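Local structure of ethanolamine kinase Pv091845 (Plasmodium vivax, 2QG7) at residues S234-T239 with Q411-C416; W241-L246 with G422-L427; N248-K253 with N262-I267; C416-W421 with M443-A448. The protein probably phosphorylates ethanolamine, the first step in making phosphatidylethanolamine, as a member of the choline/ethanolamine kinase family. One frame throughout, in Å; residues are numbered along the deposited sequence.

Contact 1. Residues S234-T239 with Q411-C416; sequences SFLWNT and QPFYIC
Phe235 O, just ahead of the helical turn that sets Leu236 and Trp237 against Phe413 and Cys416, accepts from Thr239 OG1 at 2.7 Å and, more weakly, from Thr239 N. Ser234 OG caps the same helix start by accepting from Leu236 N at 3.2 Å. Across the contact everything is apolar, and Cys416 is at the middle of it. Its SG lies 3.7 Å from Trp237 CH2 and approaches the six-membered ring obliquely, a sulfur-aromatic contact 4.5 Å from the ring centroid. The same sulfur meets Leu236 CD2 at 4.0 Å. This is where the N-terminal turns of helices 236-251 and 413-430 come together in the helical lobe of a kinase-like fold, beside strand 356-359. With chi1 at 174°, Leu236 CG swings away from its own N and sits over the centre of the Trp237 indole, while its CD2 comes to the edge of the Phe413 ring, 4.2 Å from CE2. The indole itself is tethered at its polar corner: NE1 is hydrogen-bonded to Glu359 OE2, which should limit the rotation of the ring, and the other oxygen of that carboxylate bonds Ser234 OG.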
# COMPACT_ATOMS: atom_id res chain seq x y z
N SER D 234 29.71 12.88 -4.23
CA SER D 234 28.53 12.08 -4.51
C SER D 234 27.43 13.00 -5.06
O SER D 234 27.35 14.19 -4.69
CB SER D 234 28.07 11.38 -3.24
OG SER D 234 26.85 10.65 -3.42
N PHE D 235 26.60 12.44 -5.95
CA PHE D 235 25.49 13.16 -6.55
C PHE D 235 24.17 12.88 -5.80
O PHE D 235 23.12 13.43 -6.15
CB PHE D 235 25.35 12.75 -8.01
CG PHE D 235 26.18 13.55 -8.96
CD1 PHE D 235 25.61 14.13 -10.09
CD2 PHE D 235 27.54 13.73 -8.76
CE1 PHE D 235 26.38 14.86 -10.99
CE2 PHE D 235 28.30 14.48 -9.65
CZ PHE D 235 27.72 15.03 -10.76
N LEU D 236 24.25 12.03 -4.77
CA LEU D 236 23.11 11.50 -4.08
C LEU D 236 22.36 12.53 -3.24
O LEU D 236 21.13 12.65 -3.34
CB LEU D 236 23.54 10.29 -3.22
CG LEU D 236 22.62 9.56 -2.25
CD1 LEU D 236 21.28 9.10 -2.90
CD2 LEU D 236 23.39 8.38 -1.69
N TRP D 237 23.11 13.26 -2.42
CA TRP D 237 22.53 14.21 -1.47
C TRP D 237 22.06 15.47 -2.16
O TRP D 237 21.11 16.08 -1.72
CB TRP D 237 23.53 14.52 -0.37
CG TRP D 237 24.18 13.30 0.10
CD1 TRP D 237 25.47 12.92 -0.14
CD2 TRP D 237 23.58 12.24 0.86
NE1 TRP D 237 25.72 11.70 0.44
CE2 TRP D 237 24.58 11.26 1.05
CE3 TRP D 237 22.30 12.03 1.40
CZ2 TRP D 237 24.34 10.09 1.76
CZ3 TRP D 237 22.08 10.88 2.11
CH2 TRP D 237 23.09 9.92 2.28
N ASN D 238 22.74 15.85 -3.23
CA ASN D 238 22.27 16.90 -4.10
C ASN D 238 20.91 16.56 -4.71
O ASN D 238 20.10 17.45 -4.92
CB ASN D 238 23.29 17.11 -5.23
CG ASN D 238 22.93 18.28 -6.15
OD1 ASN D 238 23.17 19.45 -5.81
ND2 ASN D 238 22.38 17.95 -7.34
N THR D 239 20.70 15.28 -5.02
CA THR D 239 19.48 14.80 -5.67
C THR D 239 18.34 14.68 -4.65
O THR D 239 17.23 15.15 -4.92
CB THR D 239 19.69 13.44 -6.37
OG1 THR D 239 20.73 13.59 -7.34
CG2 THR D 239 18.46 12.98 -7.09
N GLN D 411 24.00 -0.72 5.17
CA GLN D 411 22.87 -0.87 6.09
C GLN D 411 22.01 0.41 6.29
O GLN D 411 20.80 0.36 6.21
CB GLN D 411 23.38 -1.49 7.41
CG GLN D 411 22.52 -2.56 7.96
CD GLN D 411 22.38 -3.74 7.07
OE1 GLN D 411 21.30 -4.34 6.97
NE2 GLN D 411 23.48 -4.13 6.45
N PRO D 412 22.64 1.58 6.49
CA PRO D 412 21.81 2.79 6.53
C PRO D 412 21.33 3.34 5.17
O PRO D 412 20.57 4.31 5.13
CB PRO D 412 22.76 3.83 7.15
CG PRO D 412 24.15 3.36 6.76
CD PRO D 412 24.09 1.86 6.72
N PHE D 413 21.82 2.78 4.05
CA PHE D 413 21.44 3.27 2.72
C PHE D 413 20.08 2.70 2.29
O PHE D 413 19.48 3.18 1.33
CB PHE D 413 22.52 2.93 1.67
CG PHE D 413 23.75 3.76 1.78
CD1 PHE D 413 24.77 3.41 2.67
CD2 PHE D 413 23.89 4.92 1.01
CE1 PHE D 413 25.88 4.17 2.77
CE2 PHE D 413 25.04 5.72 1.11
CZ PHE D 413 26.02 5.35 2.00
N TYR D 414 19.61 1.68 3.01
CA TYR D 414 18.28 1.17 2.85
C TYR D 414 17.21 2.28 3.01
O TYR D 414 16.35 2.50 2.12
CB TYR D 414 18.05 0.10 3.87
CG TYR D 414 18.44 -1.29 3.46
CD1 TYR D 414 17.57 -2.07 2.69
CD2 TYR D 414 19.66 -1.86 3.88
CE1 TYR D 414 17.89 -3.35 2.32
CE2 TYR D 414 20.00 -3.17 3.52
CZ TYR D 414 19.10 -3.90 2.75
OH TYR D 414 19.39 -5.17 2.38
N ILE D 415 17.31 2.98 4.15
CA ILE D 415 16.47 4.15 4.44
C ILE D 415 16.69 5.31 3.49
O ILE D 415 15.76 6.05 3.17
CB ILE D 415 16.68 4.67 5.89
CG1 ILE D 415 16.26 3.60 6.91
CG2 ILE D 415 15.81 5.93 6.12
CD1 ILE D 415 16.99 3.84 8.23
N CYS D 416 17.92 5.49 3.09
CA CYS D 416 18.30 6.52 2.12
C CYS D 416 17.60 6.30 0.72
O CYS D 416 17.11 7.22 0.07
CB CYS D 416 19.83 6.48 1.97
SG CYS D 416 20.43 7.74 0.90

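Contact 2. Residues W241-L246 with G422-L427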
# COMPACT_ATOMS: atom_id res chain seq x y z
N TRP D 241 18.09 16.30 -1.72
CA TRP D 241 17.72 17.69 -1.38
C TRP D 241 17.00 18.41 -2.50
O TRP D 241 16.17 19.28 -2.23
CB TRP D 241 18.93 18.52 -0.92
CG TRP D 241 19.40 18.13 0.46
CD1 TRP D 241 20.57 17.51 0.78
CD2 TRP D 241 18.70 18.33 1.69
NE1 TRP D 241 20.65 17.31 2.14
CE2 TRP D 241 19.51 17.79 2.72
CE3 TRP D 241 17.46 18.89 2.04
CZ2 TRP D 241 19.12 17.81 4.09
CZ3 TRP D 241 17.08 18.90 3.39
CH2 TRP D 241 17.90 18.36 4.39
N LYS D 242 17.29 18.06 -3.75
CA LYS D 242 16.59 18.67 -4.88
C LYS D 242 15.11 18.28 -4.82
O LYS D 242 14.24 19.11 -5.02
CB LYS D 242 17.23 18.21 -6.18
CG LYS D 242 16.72 18.88 -7.50
CD LYS D 242 16.85 17.78 -8.67
CE LYS D 242 16.38 18.40 -10.05
NZ LYS D 242 16.53 17.40 -11.21
N TYR D 243 14.84 17.01 -4.57
CA TYR D 243 13.47 16.53 -4.47
C TYR D 243 12.72 17.20 -3.28
O TYR D 243 11.57 17.59 -3.41
CB TYR D 243 13.42 15.01 -4.31
CG TYR D 243 13.97 14.16 -5.44
CD1 TYR D 243 14.00 14.63 -6.76
CD2 TYR D 243 14.42 12.88 -5.18
CE1 TYR D 243 14.51 13.81 -7.81
CE2 TYR D 243 14.91 12.07 -6.19
CZ TYR D 243 14.94 12.53 -7.51
OH TYR D 243 15.43 11.70 -8.51
N PHE D 244 13.42 17.34 -2.15
CA PHE D 244 12.88 17.92 -0.96
C PHE D 244 12.44 19.34 -1.24
O PHE D 244 11.29 19.70 -0.95
CB PHE D 244 13.91 17.89 0.16
CG PHE D 244 13.42 18.52 1.45
CD1 PHE D 244 12.74 17.74 2.41
CD2 PHE D 244 13.62 19.88 1.70
CE1 PHE D 244 12.28 18.34 3.59
CE2 PHE D 244 13.16 20.47 2.87
CZ PHE D 244 12.49 19.72 3.81
N HIS D 245 13.34 20.13 -1.82
CA HIS D 245 13.09 21.55 -2.11
C HIS D 245 11.99 21.79 -3.16
O HIS D 245 11.24 22.74 -3.05
CB HIS D 245 14.39 22.31 -2.48
CG HIS D 245 15.36 22.45 -1.33
ND1 HIS D 245 15.07 23.16 -0.18
CD2 HIS D 245 16.63 22.00 -1.17
CE1 HIS D 245 16.11 23.11 0.64
NE2 HIS D 245 17.06 22.40 0.07
N LEU D 246 11.90 20.94 -4.17
CA LEU D 246 10.83 21.04 -5.15
C LEU D 246 9.46 20.69 -4.55
O LEU D 246 8.42 21.27 -4.93
CB LEU D 246 11.13 20.16 -6.34
CG LEU D 246 12.22 20.60 -7.35
CD1 LEU D 246 12.66 19.43 -8.24
CD2 LEU D 246 11.72 21.76 -8.22
N GLY D 422 10.72 7.78 -2.36
CA GLY D 422 9.54 8.45 -1.83
C GLY D 422 9.31 9.84 -2.38
O GLY D 422 8.20 10.17 -2.72
N LEU D 423 10.36 10.67 -2.43
CA LEU D 423 10.23 12.05 -2.82
C LEU D 423 10.14 12.16 -4.32
O LEU D 423 9.44 13.01 -4.83
CB LEU D 423 11.41 12.87 -2.33
CG LEU D 423 11.74 13.01 -0.85
CD1 LEU D 423 13.07 13.74 -0.68
CD2 LEU D 423 10.58 13.63 -0.04
N TRP D 424 10.87 11.30 -5.03
CA TRP D 424 10.76 11.23 -6.48
C TRP D 424 9.33 10.91 -6.90
O TRP D 424 8.76 11.56 -7.77
CB TRP D 424 11.70 10.14 -7.02
CG TRP D 424 11.59 9.91 -8.48
CD1 TRP D 424 12.23 10.62 -9.47
CD2 TRP D 424 10.78 8.93 -9.14
NE1 TRP D 424 11.88 10.11 -10.71
CE2 TRP D 424 10.98 9.09 -10.54
CE3 TRP D 424 9.88 7.94 -8.69
CZ2 TRP D 424 10.31 8.31 -11.48
CZ3 TRP D 424 9.23 7.17 -9.60
CH2 TRP D 424 9.48 7.33 -11.02
N SER D 425 8.77 9.88 -6.29
CA SER D 425 7.41 9.44 -6.62
C SER D 425 6.32 10.47 -6.30
O SER D 425 5.39 10.66 -7.06
CB SER D 425 7.10 8.13 -5.94
OG SER D 425 5.98 7.56 -6.60
N LEU D 426 6.47 11.15 -5.19
CA LEU D 426 5.56 12.23 -4.85
C LEU D 426 5.63 13.37 -5.87
O LEU D 426 4.58 13.93 -6.25
CB LEU D 426 5.81 12.74 -3.42
CG LEU D 426 5.31 11.85 -2.29
CD1 LEU D 426 5.70 12.45 -0.91
CD2 LEU D 426 3.78 11.59 -2.35
N LEU D 427 6.85 13.75 -6.29
CA LEU D 427 7.06 14.80 -7.30
C LEU D 427 6.44 14.46 -8.62
O LEU D 427 5.95 15.33 -9.30
CB LEU D 427 8.55 15.02 -7.55
CG LEU D 427 9.28 16.22 -6.95
CD1 LEU D 427 10.78 16.10 -7.35
CD2 LEU D 427 8.68 17.52 -7.46
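Tyr243 spreads its ring over the backbone side of Trp424, with Trp424 CB under one face, 4.3 Å from the ring centroid and 28° off the normal, a CH-pi contact. The two side chains run side by side in the same direction, and the indole turns an edge toward the phenol face in an offset edge-to-face pair whose planes stand 62° apart. At the far end Tyr243 OH lies 3.5 Å from Trp424 CD1. Nearer the backbone, Tyr243 CB meets Leu423 CB at 3.5 Å, where the CA atoms of the two residues are the closest of the pairing. Leu423 CD1 lies 4.3 Å from Phe244 CB. One turn on, Leu427 crosses Tyr243 at about a right angle: its CD1 touches Tyr243 CD1 at 3.6 Å, and its CD2 reaches Leu246 CB at 3.8 Å. The axes of 241-246 and 422-427, one piece of each long helix of the helical lobe, come within 9.1 Å and run at 40° to each other, and Leu247 adds to the leucine cluster. With no hydrogen bond between the two segments, their cohesion rests on aromatic and aliphatic surfaces, so it depends on shape and burial rather than on bond direction.

Contact 3. Residues N248-K253 with N262-I267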
# COMPACT_ATOMS: atom_id res chain seq x y z
N ASN D 248 8.83 20.92 -1.15
CA ASN D 248 8.55 21.89 -0.07
C ASN D 248 8.03 23.24 -0.61
O ASN D 248 7.18 23.86 0.00
CB ASN D 248 9.79 22.13 0.78
CG ASN D 248 9.50 22.84 2.09
OD1 ASN D 248 10.19 23.79 2.46
ND2 ASN D 248 8.50 22.36 2.81
N GLU D 249 8.53 23.66 -1.76
CA GLU D 249 8.06 24.88 -2.40
C GLU D 249 6.68 24.64 -3.02
O GLU D 249 5.93 25.58 -3.25
CB GLU D 249 9.09 25.41 -3.42
CG GLU D 249 10.33 26.05 -2.78
CD GLU D 249 11.58 26.04 -3.72
OE1 GLU D 249 11.46 26.57 -4.87
OE2 GLU D 249 12.68 25.51 -3.32
N GLU D 250 6.36 23.39 -3.31
CA GLU D 250 5.01 23.04 -3.76
C GLU D 250 4.02 22.95 -2.56
O GLU D 250 2.86 23.36 -2.66
CB GLU D 250 5.04 21.75 -4.59
CG GLU D 250 3.71 21.35 -5.19
CD GLU D 250 3.33 22.20 -6.40
OE1 GLU D 250 4.21 22.89 -6.95
OE2 GLU D 250 2.15 22.15 -6.84
N ARG D 251 4.51 22.40 -1.43
CA ARG D 251 3.74 22.27 -0.20
C ARG D 251 3.31 23.64 0.32
O ARG D 251 2.31 23.77 1.02
CB ARG D 251 4.60 21.59 0.86
CG ARG D 251 3.85 21.00 2.00
CD ARG D 251 4.65 20.94 3.30
NE ARG D 251 3.72 20.55 4.37
CZ ARG D 251 3.90 20.67 5.69
NH1 ARG D 251 5.03 21.17 6.20
NH2 ARG D 251 2.94 20.26 6.51
N LYS D 252 4.10 24.66 -0.01
CA LYS D 252 3.88 26.02 0.47
C LYS D 252 2.66 26.71 -0.15
O LYS D 252 2.02 27.52 0.50
CB LYS D 252 5.14 26.87 0.23
CG LYS D 252 6.23 26.69 1.28
CD LYS D 252 7.32 27.76 1.09
CE LYS D 252 8.37 27.73 2.19
NZ LYS D 252 9.28 26.54 2.08
N LYS D 253 2.37 26.38 -1.41
CA LYS D 253 1.20 26.93 -2.11
C LYS D 253 -0.09 26.52 -1.42
O LYS D 253 -0.26 25.35 -1.00
CB LYS D 253 1.17 26.44 -3.55
CG LYS D 253 2.37 26.94 -4.35
CD LYS D 253 2.43 26.33 -5.72
CE LYS D 253 3.73 26.74 -6.39
NZ LYS D 253 3.93 25.99 -7.68
N ASN D 262 -2.26 18.06 -1.78
CA ASN D 262 -2.79 17.96 -0.42
C ASN D 262 -2.14 16.87 0.42
O ASN D 262 -2.16 16.95 1.65
CB ASN D 262 -4.31 17.77 -0.42
CG ASN D 262 -5.07 19.06 -0.68
OD1 ASN D 262 -4.80 20.09 -0.08
ND2 ASN D 262 -6.03 19.00 -1.56
N ILE D 263 -1.59 15.85 -0.24
CA ILE D 263 -0.80 14.78 0.42
C ILE D 263 0.49 15.31 1.05
O ILE D 263 0.96 14.79 2.07
CB ILE D 263 -0.51 13.59 -0.58
CG1 ILE D 263 0.06 12.37 0.17
CG2 ILE D 263 0.39 14.04 -1.77
CD1 ILE D 263 -0.75 11.97 1.45
N LEU D 264 1.05 16.37 0.48
CA LEU D 264 2.28 16.93 0.98
C LEU D 264 2.09 17.61 2.32
O LEU D 264 3.01 17.66 3.14
CB LEU D 264 2.86 17.93 -0.03
CG LEU D 264 3.08 17.48 -1.47
CD1 LEU D 264 3.80 18.58 -2.19
CD2 LEU D 264 3.84 16.14 -1.60
N LYS D 265 0.91 18.18 2.52
CA LYS D 265 0.58 18.94 3.71
C LYS D 265 0.44 18.06 4.92
O LYS D 265 0.70 18.47 6.02
CB LYS D 265 -0.68 19.75 3.45
CG LYS D 265 -0.44 20.79 2.33
CD LYS D 265 -1.60 21.74 2.11
CE LYS D 265 -1.24 22.83 1.09
NZ LYS D 265 -2.43 23.80 0.96
N LEU D 266 0.06 16.82 4.70
CA LEU D 266 -0.01 15.84 5.77
C LEU D 266 1.39 15.40 6.31
O LEU D 266 1.51 14.85 7.41
CB LEU D 266 -0.82 14.64 5.25
CG LEU D 266 -1.21 13.54 6.26
CD1 LEU D 266 -2.19 14.05 7.37
CD2 LEU D 266 -1.84 12.38 5.46
N ILE D 267 2.45 15.67 5.53
CA ILE D 267 3.81 15.32 5.90
C ILE D 267 4.45 16.49 6.61
O ILE D 267 4.42 17.61 6.10
CB ILE D 267 4.70 14.92 4.66
CG1 ILE D 267 4.08 13.74 3.88
CG2 ILE D 267 6.10 14.51 5.13
CD1 ILE D 267 4.49 13.70 2.44
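Arg251 starts its run along 262-267 at CB, 4.1 Å from Leu264 CB. Its next atom, CG, comes to 3.8 Å from that same Leu264 CB, and CD passes 3.7 Å from Leu264 O. The arginine and leucine side chains run antiparallel, one past the other. The arginine chain stays extended from CG to NE, which carries its guanidinium beyond Leu264 to the carbonyls at the end of the short, weakly bonded helix 262-265. NE is 3.2 Å from Leu264 O. CZ lies beneath Ile267 O, which stands over the centre of one guanidinium face, 3.1 Å from CZ; coming from above, that oxygen makes no hydrogen bond with NE or NH2. At the tip, Arg251 NH2 does bond, to Lys265 O at 2.9 Å with an N-H...O angle of 152°, the oxygen close to the guanidinium plane. The same NH2 forms a salt bridge with Asp268 of the second subunit, so this loop-linked pair, joining the end of helix 236-251 to helix 262-265, also belongs to the dimer interface. Lys265 reaches the other way: its straight chain brings NZ to Lys253 O for a weak bond of 3.3 Å. Leu264 CD1 packs 4.1 Å from Glu250 CG, while the Glu250 carboxylate pairs with Lys253 NZ. A cationic group set among carbonyl oxygens, which carry partial negative charge, and met by a carboxylate from the partner chain should have its charge well compensated, probably with an electrostatic share in holding the two subunits together.

Contact 4. Residues C416-W421 with M443-A448; sequences CSHINW and MTRLTA
His418 and Arg445 meet at about a right angle where helices 413-430 and 438-448 pack as a nearly antiparallel pair in the helical lobe, the local axes 153° apart in direction and 7.7 Å from each other. The imidazole and guanidinium planes are also close to perpendicular, at 88°, yet the bond between them lies in both: Arg445 NE donates to His418 ND1 at 3.2 Å with an N-H...N angle of 152°. Because the donor lies in the ring plane, this bond should restrain the rotation of the imidazole. One face of the ring carries Ala448, whose CB sits over the ring centre, 3.5 Å from the centroid, in a CH-pi contact, while Phe454 and Trp378 add edge-to-face ring contacts. In Arg445, bends at both chi2 and chi3 turn the head in between His418 and Trp421. Trp421 runs alongside, pointing the same way, and places its CB over one guanidinium face, 3.5 Å from Arg445 NH2. At the guanidinium edge NH1 makes a weak bond to Ser417 OG at 3.4 Å, and that hydroxyl is held more firmly by Asn366. NH2 bonds to Tyr441 OH one helical turn back, so neighbours on both helices steady the arginine head. Beyond the polar group, Leu446 CD2 comes to rest 4.1 Å from Ile419 CA.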
# COMPACT_ATOMS: atom_id res chain seq x y z
N CYS D 416 17.92 5.49 3.09
CA CYS D 416 18.30 6.52 2.12
C CYS D 416 17.60 6.30 0.72
O CYS D 416 17.11 7.22 0.07
CB CYS D 416 19.83 6.48 1.97
SG CYS D 416 20.43 7.74 0.90
N SER D 417 17.59 5.05 0.29
CA SER D 417 16.89 4.62 -0.89
C SER D 417 15.34 4.81 -0.77
O SER D 417 14.70 5.21 -1.72
CB SER D 417 17.22 3.14 -1.08
OG SER D 417 16.41 2.57 -2.07
N HIS D 418 14.77 4.53 0.41
CA HIS D 418 13.36 4.86 0.69
C HIS D 418 13.00 6.35 0.55
O HIS D 418 11.99 6.70 -0.04
CB HIS D 418 12.95 4.37 2.08
CG HIS D 418 12.94 2.89 2.21
ND1 HIS D 418 12.36 2.06 1.27
CD2 HIS D 418 13.45 2.08 3.17
CE1 HIS D 418 12.48 0.80 1.65
NE2 HIS D 418 13.14 0.78 2.80
N ILE D 419 13.82 7.21 1.13
CA ILE D 419 13.58 8.62 1.06
C ILE D 419 13.71 9.15 -0.35
O ILE D 419 12.87 9.93 -0.82
CB ILE D 419 14.49 9.39 2.06
CG1 ILE D 419 14.12 8.96 3.50
CG2 ILE D 419 14.35 10.89 1.86
CD1 ILE D 419 15.09 9.42 4.63
N ASN D 420 14.76 8.74 -1.03
CA ASN D 420 14.99 9.12 -2.42
C ASN D 420 13.79 8.79 -3.32
O ASN D 420 13.32 9.64 -4.07
CB ASN D 420 16.28 8.44 -2.97
CG ASN D 420 16.62 8.91 -4.38
OD1 ASN D 420 17.09 10.02 -4.59
ND2 ASN D 420 16.36 8.06 -5.36
N TRP D 421 13.32 7.56 -3.28
CA TRP D 421 12.25 7.15 -4.17
C TRP D 421 10.87 7.55 -3.68
O TRP D 421 9.96 7.65 -4.50
CB TRP D 421 12.32 5.66 -4.48
CG TRP D 421 13.48 5.36 -5.41
CD1 TRP D 421 14.64 4.74 -5.08
CD2 TRP D 421 13.61 5.76 -6.79
NE1 TRP D 421 15.47 4.69 -6.18
CE2 TRP D 421 14.87 5.31 -7.23
CE3 TRP D 421 12.78 6.44 -7.70
CZ2 TRP D 421 15.33 5.51 -8.54
CZ3 TRP D 421 13.24 6.64 -9.01
CH2 TRP D 421 14.51 6.19 -9.41
N MET D 443 4.30 7.38 -0.69
CA MET D 443 3.96 7.37 0.73
C MET D 443 4.35 6.07 1.37
O MET D 443 4.75 6.07 2.51
CB MET D 443 2.44 7.62 0.94
CG MET D 443 1.99 9.02 0.59
SD MET D 443 2.90 10.28 1.56
CE MET D 443 2.34 9.93 3.24
N THR D 444 4.21 4.97 0.65
CA THR D 444 4.67 3.67 1.09
C THR D 444 6.20 3.62 1.27
O THR D 444 6.66 3.05 2.27
CB THR D 444 4.23 2.55 0.12
OG1 THR D 444 2.82 2.65 -0.13
CG2 THR D 444 4.55 1.17 0.69
N ARG D 445 6.96 4.20 0.33
CA ARG D 445 8.43 4.31 0.47
C ARG D 445 8.81 5.17 1.67
O ARG D 445 9.69 4.79 2.41
CB ARG D 445 9.14 4.85 -0.79
CG ARG D 445 9.00 4.04 -2.05
CD ARG D 445 9.36 2.58 -1.87
NE ARG D 445 10.77 2.42 -1.45
CZ ARG D 445 11.81 2.33 -2.28
NH1 ARG D 445 13.00 2.17 -1.78
NH2 ARG D 445 11.66 2.37 -3.62
N LEU D 446 8.18 6.34 1.82
CA LEU D 446 8.41 7.22 2.96
C LEU D 446 8.05 6.59 4.29
O LEU D 446 8.72 6.87 5.27
CB LEU D 446 7.66 8.53 2.82
CG LEU D 446 8.26 9.55 1.84
CD1 LEU D 446 7.48 10.88 1.88
CD2 LEU D 446 9.78 9.82 2.05
N THR D 447 7.00 5.75 4.31
CA THR D 447 6.60 4.98 5.49
C THR D 447 7.71 3.98 5.84
O THR D 447 8.04 3.80 7.01
CB THR D 447 5.23 4.23 5.25
OG1 THR D 447 4.19 5.16 4.95
CG2 THR D 447 4.78 3.44 6.44
N ALA D 448 8.24 3.30 4.81
CA ALA D 448 9.35 2.35 4.95
C ALA D 448 10.60 2.97 5.56
O ALA D 448 11.33 2.27 6.24
CB ALA D 448 9.67 1.70 3.63

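In the fold
Helix 413-430 runs through contacts 1, 2 and 4, and helix 236-251 through contacts 1, 2 and 3, so the set follows two long helices outward from the core of the helical lobe. Contacts 1 and 4 share Cys416, their centres about 11 Å apart. Asn420 ties contact 4 to contact 2, its OD1 3.4 Å from Tyr243 CE2. Leu426 joins contact 2 to contact 3 through Ile267, CD1 to CD1 at 3.8 Å, and to contact 4 through Leu446. Contacts 3 and 4, about 17 Å apart between centres, both touch the second subunit, whereas Trp421 of contact 4 packs on Asp296, in a segment whose sequence is consistent with the kinase catalytic loop.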